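Local coordinates for protein endo-beta-1,2-glucanase (Talaromyces funiculosus, PDB 6IMV) that hydrolyses beta-1,2-glucans internally as an endo-acting fungal glycoside hydrolase, and is captured here in complex with the disaccharide sophorose, at residues Q20-Q23 and E24-L27; I119-T122 and K123-Y127; K193-Q196 and T197-D200; F324-A327 and E328-R331; S419-R422 and D423-V427. All blocks are in the same frame, centred on the assembly; numbering follows the deposited sequence.

Contact 1: Q20-Q23 and E24-L27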
# COMPACT_ATOMS: atom_id res chain seq x y z
N GLN A 20 -12.74 3.51 23.92
CA GLN A 20 -13.41 2.54 24.80
C GLN A 20 -12.41 1.53 25.38
O GLN A 20 -12.74 0.85 26.36
CB GLN A 20 -14.52 1.78 24.06
CG GLN A 20 -15.75 2.61 23.74
CD GLN A 20 -16.80 1.80 23.02
OE1 GLN A 20 -16.50 0.90 22.24
NE2 GLN A 20 -18.06 2.11 23.26
N TYR A 21 -11.23 1.40 24.74
CA TYR A 21 -10.12 0.57 25.21
C TYR A 21 -9.03 1.45 25.82
O TYR A 21 -8.80 2.56 25.35
CB TYR A 21 -9.45 -0.18 24.05
CG TYR A 21 -10.26 -1.24 23.36
CD1 TYR A 21 -11.30 -0.91 22.50
CD2 TYR A 21 -9.93 -2.58 23.49
CE1 TYR A 21 -12.03 -1.89 21.84
CE2 TYR A 21 -10.65 -3.57 22.83
CZ TYR A 21 -11.69 -3.22 22.00
OH TYR A 21 -12.39 -4.19 21.33
N THR A 22 -8.33 0.91 26.81
CA THR A 22 -7.05 1.46 27.28
C THR A 22 -5.93 0.90 26.40
O THR A 22 -6.10 -0.13 25.76
CB THR A 22 -6.78 1.16 28.76
OG1 THR A 22 -6.52 -0.24 28.87
CG2 THR A 22 -7.93 1.54 29.67
N GLN A 23 -4.78 1.57 26.40
CA GLN A 23 -3.61 1.11 25.67
C GLN A 23 -3.23 -0.30 26.13
O GLN A 23 -3.00 -1.19 25.30
CB GLN A 23 -2.44 2.08 25.84
CG GLN A 23 -1.14 1.54 25.26
CD GLN A 23 -0.16 2.65 24.98
OE1 GLN A 23 -0.43 3.58 24.22
NE2 GLN A 23 0.99 2.58 25.63
N GLU A 24 -3.18 -0.52 27.45
CA GLU A 24 -2.79 -1.82 28.00
C GLU A 24 -3.80 -2.90 27.57
O GLU A 24 -3.41 -4.04 27.34
CB GLU A 24 -2.65 -1.76 29.53
CG GLU A 24 -1.93 -2.97 30.13
CD GLU A 24 -0.59 -3.40 29.52
OE1 GLU A 24 -0.41 -4.62 29.33
OE2 GLU A 24 0.29 -2.55 29.26
N GLN A 25 -5.08 -2.54 27.45
CA GLN A 25 -6.09 -3.52 27.04
C GLN A 25 -5.87 -3.95 25.58
O GLN A 25 -6.10 -5.11 25.25
CB GLN A 25 -7.50 -2.98 27.27
CG GLN A 25 -7.92 -3.05 28.73
CD GLN A 25 -9.17 -2.26 29.00
OE1 GLN A 25 -9.71 -1.59 28.12
NE2 GLN A 25 -9.63 -2.30 30.24
N VAL A 26 -5.39 -3.03 24.73
CA VAL A 26 -5.02 -3.38 23.36
C VAL A 26 -3.92 -4.45 23.39
O VAL A 26 -4.01 -5.46 22.71
CB VAL A 26 -4.61 -2.14 22.54
CG1 VAL A 26 -4.05 -2.50 21.17
CG2 VAL A 26 -5.76 -1.16 22.40
N LEU A 27 -2.90 -4.24 24.23
CA LEU A 27 -1.76 -5.16 24.30
C LEU A 27 -2.16 -6.51 24.93
O LEU A 27 -1.59 -7.53 24.59
CB LEU A 27 -0.63 -4.51 25.11
CG LEU A 27 -0.03 -3.25 24.49
CD1 LEU A 27 1.06 -2.69 25.39
CD2 LEU A 27 0.50 -3.54 23.08
O HOH W 1 -11.95 -0.23 28.58
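Thr22 and Gln25 trade hydrogen bonds across the first turn of helix 23-28, each side chain serving the backbone N-H of the other residue. Gln25 N donates to Thr22 OG1 over 3.1 Å, and Thr22 N donates to Gln25 OE1, also at 3.1 Å. The second bond is nearly straight at hydrogen (172°), although the donor approaches OE1 from well above the plane of the amide. Threonine suits its place because its OG1 stands between its own backbone N and carbonyl carbon (chi1 70°), turned toward the N-H groups that begin a helix without carbonyl partners. Glutamine has the reach to return the favour, and here the packing is tight: its extended chain folds against the hydroxyl, with Gln25 CG at 3.1 Å from Thr22 OG1.

The buried side of this turn is apolar. Tyr21 CB meets Val26 CG2 at 4.2 Å, an ordinary apolar touch; Val26 also packs on Met398 and Phe33, while the tyrosine ring makes an edge-to-face contact with Phe33 and its hydroxyl reaches Asp36. Backbone bonds from Val26 N to Thr22 O and from Leu27 N to Gln23 O start the regular helical pattern. The solvent side is looser, marked by exposed Glu24, the outer ends of Thr22 and Gln25, and a water between loop and helix. It donates to Gln20 O at 2.6 Å and to Gln25 OE1 at 2.7 Å, so that OE1 accepts from both a backbone N-H and solvent. The reciprocal pair, with Thr22 as N-cap, is the capping box that opens many alpha helices.

Contact 2: I119-T122 and K123-Y127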
# COMPACT_ATOMS: atom_id res chain seq x y z
N ILE A 119 -17.11 -8.44 -7.72
CA ILE A 119 -16.48 -7.16 -8.00
C ILE A 119 -15.28 -7.38 -8.93
O ILE A 119 -15.06 -6.60 -9.86
CB ILE A 119 -16.10 -6.41 -6.70
CG1 ILE A 119 -17.34 -6.02 -5.89
CG2 ILE A 119 -15.26 -5.18 -7.03
CD1 ILE A 119 -17.06 -5.66 -4.44
N MET A 120 -14.51 -8.45 -8.70
CA MET A 120 -13.31 -8.72 -9.50
C MET A 120 -13.69 -9.09 -10.94
O MET A 120 -12.94 -8.81 -11.87
CB MET A 120 -12.47 -9.83 -8.88
CG MET A 120 -11.65 -9.36 -7.69
SD MET A 120 -10.39 -8.15 -8.17
CE MET A 120 -9.12 -9.21 -8.86
N ASP A 121 -14.88 -9.68 -11.12
CA ASP A 121 -15.41 -9.99 -12.44
C ASP A 121 -15.74 -8.69 -13.17
O ASP A 121 -15.29 -8.45 -14.28
CB ASP A 121 -16.61 -10.93 -12.34
CG ASP A 121 -17.09 -11.41 -13.70
OD1 ASP A 121 -17.24 -10.58 -14.58
OD2 ASP A 121 -17.28 -12.63 -13.86
N THR A 122 -16.53 -7.83 -12.51
CA THR A 122 -16.89 -6.52 -13.06
C THR A 122 -15.61 -5.72 -13.37
O THR A 122 -15.51 -5.12 -14.43
CB THR A 122 -17.79 -5.74 -12.09
OG1 THR A 122 -18.90 -6.57 -11.77
CG2 THR A 122 -18.29 -4.43 -12.66
N LYS A 123 -14.66 -5.74 -12.43
CA LYS A 123 -13.40 -4.98 -12.55
C LYS A 123 -12.64 -5.41 -13.80
O LYS A 123 -12.21 -4.55 -14.56
CB LYS A 123 -12.52 -5.16 -11.31
CG LYS A 123 -11.15 -4.48 -11.37
CD LYS A 123 -10.24 -4.85 -10.22
CE LYS A 123 -10.71 -4.35 -8.87
NZ LYS A 123 -10.88 -2.88 -8.84
N LEU A 124 -12.50 -6.73 -14.01
CA LEU A 124 -11.75 -7.25 -15.14
C LEU A 124 -12.37 -6.75 -16.46
O LEU A 124 -11.65 -6.36 -17.37
CB LEU A 124 -11.73 -8.79 -15.12
CG LEU A 124 -10.94 -9.43 -16.26
CD1 LEU A 124 -9.52 -8.87 -16.35
CD2 LEU A 124 -10.89 -10.94 -16.11
N GLN A 125 -13.71 -6.79 -16.54
CA GLN A 125 -14.43 -6.31 -17.72
C GLN A 125 -13.97 -4.87 -18.03
O GLN A 125 -13.66 -4.55 -19.18
CB GLN A 125 -15.94 -6.42 -17.53
CG GLN A 125 -16.44 -7.85 -17.48
CD GLN A 125 -17.93 -7.97 -17.27
OE1 GLN A 125 -18.72 -7.31 -17.93
NE2 GLN A 125 -18.32 -8.83 -16.35
N THR A 126 -13.90 -4.02 -17.00
CA THR A 126 -13.51 -2.62 -17.13
C THR A 126 -12.05 -2.49 -17.59
O THR A 126 -11.75 -1.67 -18.48
CB THR A 126 -13.75 -1.86 -15.82
OG1 THR A 126 -15.11 -2.08 -15.44
CG2 THR A 126 -13.45 -0.39 -15.95
N TYR A 127 -11.15 -3.29 -16.99
CA TYR A 127 -9.74 -3.34 -17.39
C TYR A 127 -9.63 -3.63 -18.89
O TYR A 127 -8.83 -3.02 -19.58
CB TYR A 127 -8.98 -4.42 -16.62
CG TYR A 127 -8.45 -4.07 -15.25
CD1 TYR A 127 -9.17 -3.28 -14.35
CD2 TYR A 127 -7.26 -4.61 -14.80
CE1 TYR A 127 -8.68 -3.00 -13.08
CE2 TYR A 127 -6.75 -4.35 -13.54
CZ TYR A 127 -7.47 -3.54 -12.67
OH TYR A 127 -6.96 -3.30 -11.43
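Asp121 and Gln125 are brought together by complementary first torsions: the aspartate carboxylate swings opposite its own amide nitrogen (chi1 -173°), whereas Gln125 CG lies beside its backbone N and the chain then runs extended back over the preceding turn. The result is an i to i+4 side-chain bridge on helix 112-133, part of a helix-rich fold consistent with the (alpha/alpha)6 barrel of this glycosidase family. Gln125 NE2 donates to Asp121 OD1 at 2.7 Å. The oxygen lies in the plane of the amide and is met nearly end-on to its C-O bond, while the two flat groups are turned 76° against each other. A short aspartate and a longer glutamine suit this spacing, and both sit on the outer, more solvent-accessible flank.

The inward flank is built differently. Lys123 is bent at its third and fourth torsions, which carries its chain alongside Met120, both side chains pointing the same way. Its CD and CE methylenes rest on the thioether, with Lys123 CE 3.9 Å from Met120 SD. Lysine can be buried here because its aliphatic part packs on methionine while the ammonium is satisfied beyond the helix by Glu83, Gln86 and the carbonyl of Gly56. Met120 in turn packs against Val87 and Tyr90 of helix 80-94.

Beneath both flanks the backbone repeats the alpha-helical bond without a break. Gln125 N to Asp121 O and Thr126 N to Thr122 O both span 3.2 Å, and the shortest of these links joins Lys123 N to Ile119 O at 2.7 Å.

Contact 3: K193-Q196 and T197-D200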
# COMPACT_ATOMS: atom_id res chain seq x y z
N LYS A 193 -8.67 -17.60 -14.10
CA LYS A 193 -8.00 -17.87 -15.39
C LYS A 193 -8.13 -16.66 -16.32
O LYS A 193 -7.22 -16.37 -17.08
CB LYS A 193 -8.55 -19.15 -16.02
CG LYS A 193 -7.99 -20.43 -15.40
CD LYS A 193 -8.73 -21.68 -15.82
CE LYS A 193 -8.11 -22.93 -15.24
NZ LYS A 193 -8.61 -24.15 -15.93
N LYS A 194 -9.26 -15.94 -16.23
CA LYS A 194 -9.43 -14.69 -16.99
C LYS A 194 -8.46 -13.62 -16.48
O LYS A 194 -7.87 -12.90 -17.27
CB LYS A 194 -10.88 -14.22 -16.90
CG LYS A 194 -11.92 -15.16 -17.49
CD LYS A 194 -13.33 -14.73 -17.18
CE LYS A 194 -14.37 -15.76 -17.57
NZ LYS A 194 -15.73 -15.21 -17.39
N TRP A 195 -8.27 -13.55 -15.15
CA TRP A 195 -7.30 -12.65 -14.55
C TRP A 195 -5.88 -13.07 -14.94
O TRP A 195 -5.03 -12.19 -15.17
CB TRP A 195 -7.48 -12.53 -13.03
CG TRP A 195 -8.47 -11.46 -12.67
CD1 TRP A 195 -9.76 -11.64 -12.28
CD2 TRP A 195 -8.27 -10.04 -12.74
NE1 TRP A 195 -10.38 -10.44 -12.09
CE2 TRP A 195 -9.49 -9.43 -12.35
CE3 TRP A 195 -7.20 -9.21 -13.09
CZ2 TRP A 195 -9.66 -8.05 -12.30
CZ3 TRP A 195 -7.36 -7.84 -13.03
CH2 TRP A 195 -8.57 -7.27 -12.64
N GLN A 196 -5.63 -14.38 -15.04
CA GLN A 196 -4.31 -14.90 -15.44
C GLN A 196 -3.99 -14.39 -16.86
O GLN A 196 -2.87 -13.96 -17.14
CB GLN A 196 -4.27 -16.43 -15.32
CG GLN A 196 -2.94 -17.06 -15.73
CD GLN A 196 -1.87 -17.02 -14.65
OE1 GLN A 196 -2.08 -17.45 -13.51
NE2 GLN A 196 -0.69 -16.55 -15.02
N THR A 197 -5.00 -14.41 -17.75
CA THR A 197 -4.86 -13.91 -19.13
C THR A 197 -4.47 -12.43 -19.12
O THR A 197 -3.57 -12.02 -19.86
CB THR A 197 -6.14 -14.17 -19.93
OG1 THR A 197 -6.29 -15.58 -19.92
CG2 THR A 197 -6.08 -13.65 -21.35
N TRP A 198 -5.16 -11.62 -18.31
CA TRP A 198 -4.85 -10.19 -18.20
C TRP A 198 -3.40 -10.03 -17.72
O TRP A 198 -2.61 -9.31 -18.32
CB TRP A 198 -5.84 -9.45 -17.28
CG TRP A 198 -5.45 -8.03 -17.05
CD1 TRP A 198 -5.74 -6.95 -17.84
CD2 TRP A 198 -4.60 -7.53 -16.00
NE1 TRP A 198 -5.13 -5.83 -17.36
CE2 TRP A 198 -4.43 -6.15 -16.23
CE3 TRP A 198 -3.96 -8.11 -14.90
CZ2 TRP A 198 -3.66 -5.34 -15.39
CZ3 TRP A 198 -3.20 -7.31 -14.06
CH2 TRP A 198 -3.05 -5.95 -14.31
N MET A 199 -3.06 -10.72 -16.64
CA MET A 199 -1.76 -10.61 -15.99
C MET A 199 -0.66 -11.05 -16.95
O MET A 199 0.41 -10.42 -17.03
CB MET A 199 -1.73 -11.48 -14.73
CG MET A 199 -0.53 -11.25 -13.87
SD MET A 199 -0.59 -12.27 -12.37
CE MET A 199 -0.32 -13.90 -13.07
N ASP A 200 -0.91 -12.13 -17.69
CA ASP A 200 0.07 -12.72 -18.60
C ASP A 200 0.36 -11.74 -19.75
O ASP A 200 1.49 -11.70 -20.25
CB ASP A 200 -0.37 -14.08 -19.14
CG ASP A 200 -0.25 -15.22 -18.14
OD1 ASP A 200 0.44 -15.03 -17.12
OD2 ASP A 200 -0.86 -16.28 -18.37
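Asp200 OD1 is gripped by two donors: Gln196 NE2 at 2.8 Å, one turn earlier, and the ammonium of Lys203. This i to i+4 bridge lies on helix 186-210, a helix that packs against helices 112-133 and 163-182. The glutamine chain bends at its second torsion (chi2 82°), laying the amide forward along the helix, toward the carboxylate one turn on. NE2 meets OD1 on the syn side and reaches OD2 only weakly, at 3.4 Å from Asp200 OD2. Glutamine suits the place because its other end, OE1, accepts from Lys454, so one amide links two charged neighbours. The methyl group Met199 CE tucks beside this amide, 3.3 Å from Gln196 NE2.

Toward the interior the helix presents aromatic bulk. Trp195 and Trp198 point the same way and form an offset edge-to-face pair, their six-membered rings 5.6 Å apart between centroids with planes at 73°. Two large indoles fit three residues apart because one is turned on edge. On the outer side a glycan N-acetylglucosamine touches Thr197. Trp195 CZ3 stands over one face of the Trp198 ring, offset toward its rim, 3.9 Å from Trp198 CE3.

Contact 4: F324-A327 and E328-R331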
# COMPACT_ATOMS: atom_id res chain seq x y z
N PHE A 324 14.29 -5.32 8.67
CA PHE A 324 12.97 -4.67 8.65
C PHE A 324 12.35 -4.65 10.06
O PHE A 324 11.58 -3.74 10.37
CB PHE A 324 12.08 -5.32 7.59
CG PHE A 324 12.34 -4.78 6.21
CD1 PHE A 324 13.49 -5.13 5.52
CD2 PHE A 324 11.47 -3.88 5.62
CE1 PHE A 324 13.73 -4.64 4.24
CE2 PHE A 324 11.72 -3.36 4.36
CZ PHE A 324 12.84 -3.76 3.66
N GLN A 325 12.70 -5.62 10.91
CA GLN A 325 12.29 -5.56 12.31
C GLN A 325 12.97 -4.35 12.97
O GLN A 325 12.33 -3.59 13.69
CB GLN A 325 12.61 -6.87 13.06
CG GLN A 325 11.95 -6.94 14.43
CD GLN A 325 11.98 -8.30 15.08
OE1 GLN A 325 12.65 -9.22 14.64
NE2 GLN A 325 11.26 -8.44 16.18
N ASN A 326 14.26 -4.16 12.70
CA ASN A 326 15.00 -3.00 13.20
C ASN A 326 14.29 -1.70 12.79
O ASN A 326 14.24 -0.76 13.57
CB ASN A 326 16.45 -3.01 12.72
CG ASN A 326 17.40 -3.76 13.65
OD1 ASN A 326 16.98 -4.50 14.53
ND2 ASN A 326 18.70 -3.54 13.45
N ALA A 327 13.76 -1.65 11.56
CA ALA A 327 13.08 -0.45 11.06
C ALA A 327 11.98 -0.03 12.04
O ALA A 327 11.76 1.17 12.23
CB ALA A 327 12.51 -0.69 9.68
N GLU A 328 11.29 -1.01 12.64
CA GLU A 328 10.14 -0.75 13.50
C GLU A 328 10.60 -0.40 14.92
O GLU A 328 9.89 0.29 15.63
CB GLU A 328 9.17 -1.94 13.47
CG GLU A 328 8.67 -2.23 12.07
CD GLU A 328 8.26 -0.99 11.28
OE1 GLU A 328 7.49 -0.16 11.84
OE2 GLU A 328 8.73 -0.85 10.13
N ARG A 329 11.78 -0.88 15.32
CA ARG A 329 12.43 -0.42 16.54
C ARG A 329 12.69 1.08 16.41
O ARG A 329 12.38 1.86 17.31
CB ARG A 329 13.76 -1.14 16.79
CG ARG A 329 13.66 -2.65 16.94
CD ARG A 329 15.03 -3.27 17.08
NE ARG A 329 15.05 -4.64 16.60
CZ ARG A 329 14.60 -5.68 17.29
NH1 ARG A 329 14.06 -5.49 18.48
NH2 ARG A 329 14.70 -6.89 16.77
N ALA A 330 13.26 1.47 15.26
CA ALA A 330 13.59 2.85 14.98
C ALA A 330 12.32 3.70 14.85
O ALA A 330 12.24 4.81 15.39
CB ALA A 330 14.43 2.92 13.73
N ARG A 331 11.30 3.17 14.15
CA ARG A 331 10.11 3.97 13.81
C ARG A 331 9.33 4.29 15.09
O ARG A 331 8.94 5.45 15.31
CB ARG A 331 9.23 3.27 12.78
CG ARG A 331 8.32 4.19 11.98
CD ARG A 331 7.27 3.45 11.14
NE ARG A 331 7.82 2.38 10.31
CZ ARG A 331 8.53 2.57 9.19
NH1 ARG A 331 8.70 3.79 8.70
NH2 ARG A 331 9.09 1.53 8.59
O HOH W 2 9.61 -2.68 8.76
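The guanidinium of Arg329 has Gln325 CG over one face and Asn326 OD1 at its edge. The amide of Gln325, only 25° from parallel to it, is displaced toward the NH2 end, its CD 3.5 Å from Arg329 NH2. The Asn326 amide, by contrast, stands steeply at 80° to the guanidinium and offers its oxygen: Arg329 NE donates to Asn326 OD1 at 2.8 Å. The extended arginine chain runs back along helix 318-337 to bring NE there, while its NH1 goes on to the carbonyl of Val484. Asn326 is equally committed, since ND2 donates to Thr294 O. A methionine in place of Arg329 would probably leave Asn326 OD1 and the Val484 carbonyl without their donors, and the Gln325 side chain without the guanidinium it packs on.

On another flank of the helix, Arg331 holds Glu328 side-on, NE to OE1 and NH2 to OE2. The salt bridge from Arg331 NH2 to Glu328 OE2 is 2.9 Å long, and both oxygens are met on their syn sides. Ala327 beside it is small enough for Glu328 OE2 to pass 3.8 Å from Ala327 CB. Glu328 OE1 also accepts from Thr389, tying the helix to helix 387-392. Paired in this buried setting, Glu328 and Arg331 probably keep each other charged, whereas the cation of Arg329 is probably stabilised by the neutral oxygens of Asn326 and Val484.

Contact 5: S419-R422 and D423-V427. With NAG (2-acetamido-2-deoxy-beta-D-glucopyranose), chain C.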
# COMPACT_ATOMS: atom_id res chain seq x y z
N SER A 419 -5.64 11.59 8.51
CA SER A 419 -4.49 12.14 9.22
C SER A 419 -4.92 13.25 10.18
O SER A 419 -5.99 13.82 10.03
CB SER A 419 -3.45 12.66 8.26
OG SER A 419 -3.88 13.86 7.65
N THR A 420 -4.04 13.53 11.16
CA THR A 420 -4.16 14.64 12.09
C THR A 420 -2.80 15.34 12.23
O THR A 420 -1.75 14.70 12.18
CB THR A 420 -4.64 14.16 13.47
OG1 THR A 420 -4.75 15.29 14.33
CG2 THR A 420 -3.73 13.13 14.12
N ARG A 421 -2.83 16.65 12.43
CA ARG A 421 -1.66 17.35 12.93
C ARG A 421 -1.27 16.73 14.27
O ARG A 421 -2.14 16.37 15.09
CB ARG A 421 -1.96 18.85 13.07
CG ARG A 421 -1.98 19.60 11.75
CD ARG A 421 -2.14 21.10 11.92
NE ARG A 421 -1.03 21.66 12.69
CZ ARG A 421 0.12 22.08 12.19
NH1 ARG A 421 0.37 21.99 10.89
NH2 ARG A 421 1.03 22.60 12.99
N ARG A 422 0.04 16.61 14.52
CA ARG A 422 0.49 16.05 15.79
C ARG A 422 0.13 17.00 16.95
O ARG A 422 0.03 16.55 18.09
CB ARG A 422 1.98 15.69 15.76
CG ARG A 422 2.94 16.85 15.54
CD ARG A 422 4.36 16.32 15.49
NE ARG A 422 5.33 17.34 15.15
CZ ARG A 422 5.85 18.21 16.00
NH1 ARG A 422 5.47 18.23 17.26
NH2 ARG A 422 6.74 19.08 15.56
N ASP A 423 -0.09 18.29 16.66
CA ASP A 423 -0.48 19.26 17.71
C ASP A 423 -2.01 19.32 17.86
O ASP A 423 -2.53 20.08 18.69
CB ASP A 423 0.12 20.65 17.42
CG ASP A 423 -0.46 21.38 16.22
OD1 ASP A 423 -1.50 20.95 15.69
OD2 ASP A 423 0.14 22.38 15.82
N GLY A 424 -2.73 18.56 17.03
CA GLY A 424 -4.18 18.38 17.18
C GLY A 424 -5.03 19.59 16.79
O GLY A 424 -6.21 19.63 17.13
N THR A 425 -4.47 20.54 16.03
CA THR A 425 -5.18 21.76 15.63
C THR A 425 -5.87 21.59 14.26
O THR A 425 -6.56 22.49 13.80
CB THR A 425 -4.25 22.97 15.56
OG1 THR A 425 -3.26 22.71 14.57
CG2 THR A 425 -3.59 23.28 16.90
N GLY A 426 -5.65 20.45 13.61
CA GLY A 426 -6.22 20.20 12.29
C GLY A 426 -6.24 18.72 11.96
O GLY A 426 -5.45 17.95 12.48
N VAL A 427 -7.15 18.36 11.05
CA VAL A 427 -7.37 16.99 10.62
C VAL A 427 -7.63 17.00 9.11
O VAL A 427 -8.20 17.96 8.58
CB VAL A 427 -8.53 16.37 11.42
CG1 VAL A 427 -9.10 15.14 10.76
CG2 VAL A 427 -8.13 16.05 12.85
C1 NAG C . 1.64 26.35 6.55
C2 NAG C . 2.14 27.12 7.78
C3 NAG C . 2.07 28.64 7.56
C4 NAG C . 2.58 29.07 6.19
C5 NAG C . 1.88 28.21 5.13
C6 NAG C . 2.18 28.60 3.69
C7 NAG C . 1.52 25.94 9.85
C8 NAG C . 0.40 25.77 10.84
N2 NAG C . 1.26 26.80 8.88
O3 NAG C . 2.81 29.33 8.57
O4 NAG C . 2.32 30.48 6.05
O5 NAG C . 2.26 26.84 5.37
O6 NAG C . 3.46 28.10 3.30
O7 NAG C . 2.57 25.33 9.94
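Asp423 OD1 accepts three hydrogen bonds at once: from Arg421 NE at 3.1 Å, from Thr425 OG1 at 2.7 Å and from Thr425 N at 3.0 Å. Its companion OD2 takes Arg421 NH2, also at 3.0 Å, so the arginine holds the carboxylate side-on, NE chiefly to OD1, with a weak bond to OD2, and NH2 to OD2. The grip is not coplanar. OD2 lies in the guanidinium plane, yet the two flat groups are turned 50° apart and NH2 comes from above the carboxylate. Arginine reaches this place by bending at its third torsion (chi3 61°), which folds the guanidinium back over the loop.

The loop is the connection of a beta hairpin between strands 415-421 and 427-432, built on a type I turn from Arg421 to Gly424 and an Asx turn at Asp423. Thr420 and Val427 form its antiparallel non-hydrogen-bonded pair, and Arg421 N donates to Gly426 O at 2.9 Å. Arg421 O receives Gly424 N and Thr420 OG1 from opposite faces of its plane. Gly424 has a positive phi (74°), readily taken up by glycine, and at Gly426 a side chain would crowd Arg421 CD.

The methyl carbon C8 of a glycan N-acetylglucosamine lies over one face of the Arg421 guanidinium, 3.8 Å from Arg421 NH1, while NH1 makes a salt bridge with Asp379. A leucine at Arg421 would probably leave both Asp423 and Asp379 without their cationic mate and the sugar's acetamide without its flat support. Thr425 OG1 sits 3.3 Å from Arg421 CD, its hydroxyl turned to the aspartate.

Overall arrangement
Contacts 2 and 3 are direct neighbours, their centres about 12 Å apart: Trp195 NE1 reaches Met120 O at 3.0 Å, and Tyr127 meets both Trp195 and Trp198 edge-to-face, joining helix 112-133 to helix 186-210. Contacts 1, 4 and 5 are spread over another region without touching, contact 1 about 14 Å from contact 5 and contact 4 about 12 Å from it between nearest atoms. Contacts 3 and 5 lie about 43 Å apart between centres, on opposite sides of the chain's centre. Contact 5 is joined to the glucose pocket through the fold: its hairpin continues into strand 427-432, which ends at pocket residue Thr432 with Asp434 just beyond, and Ser419 OG bonds to the backbone carbonyl of pocket residue Asn348.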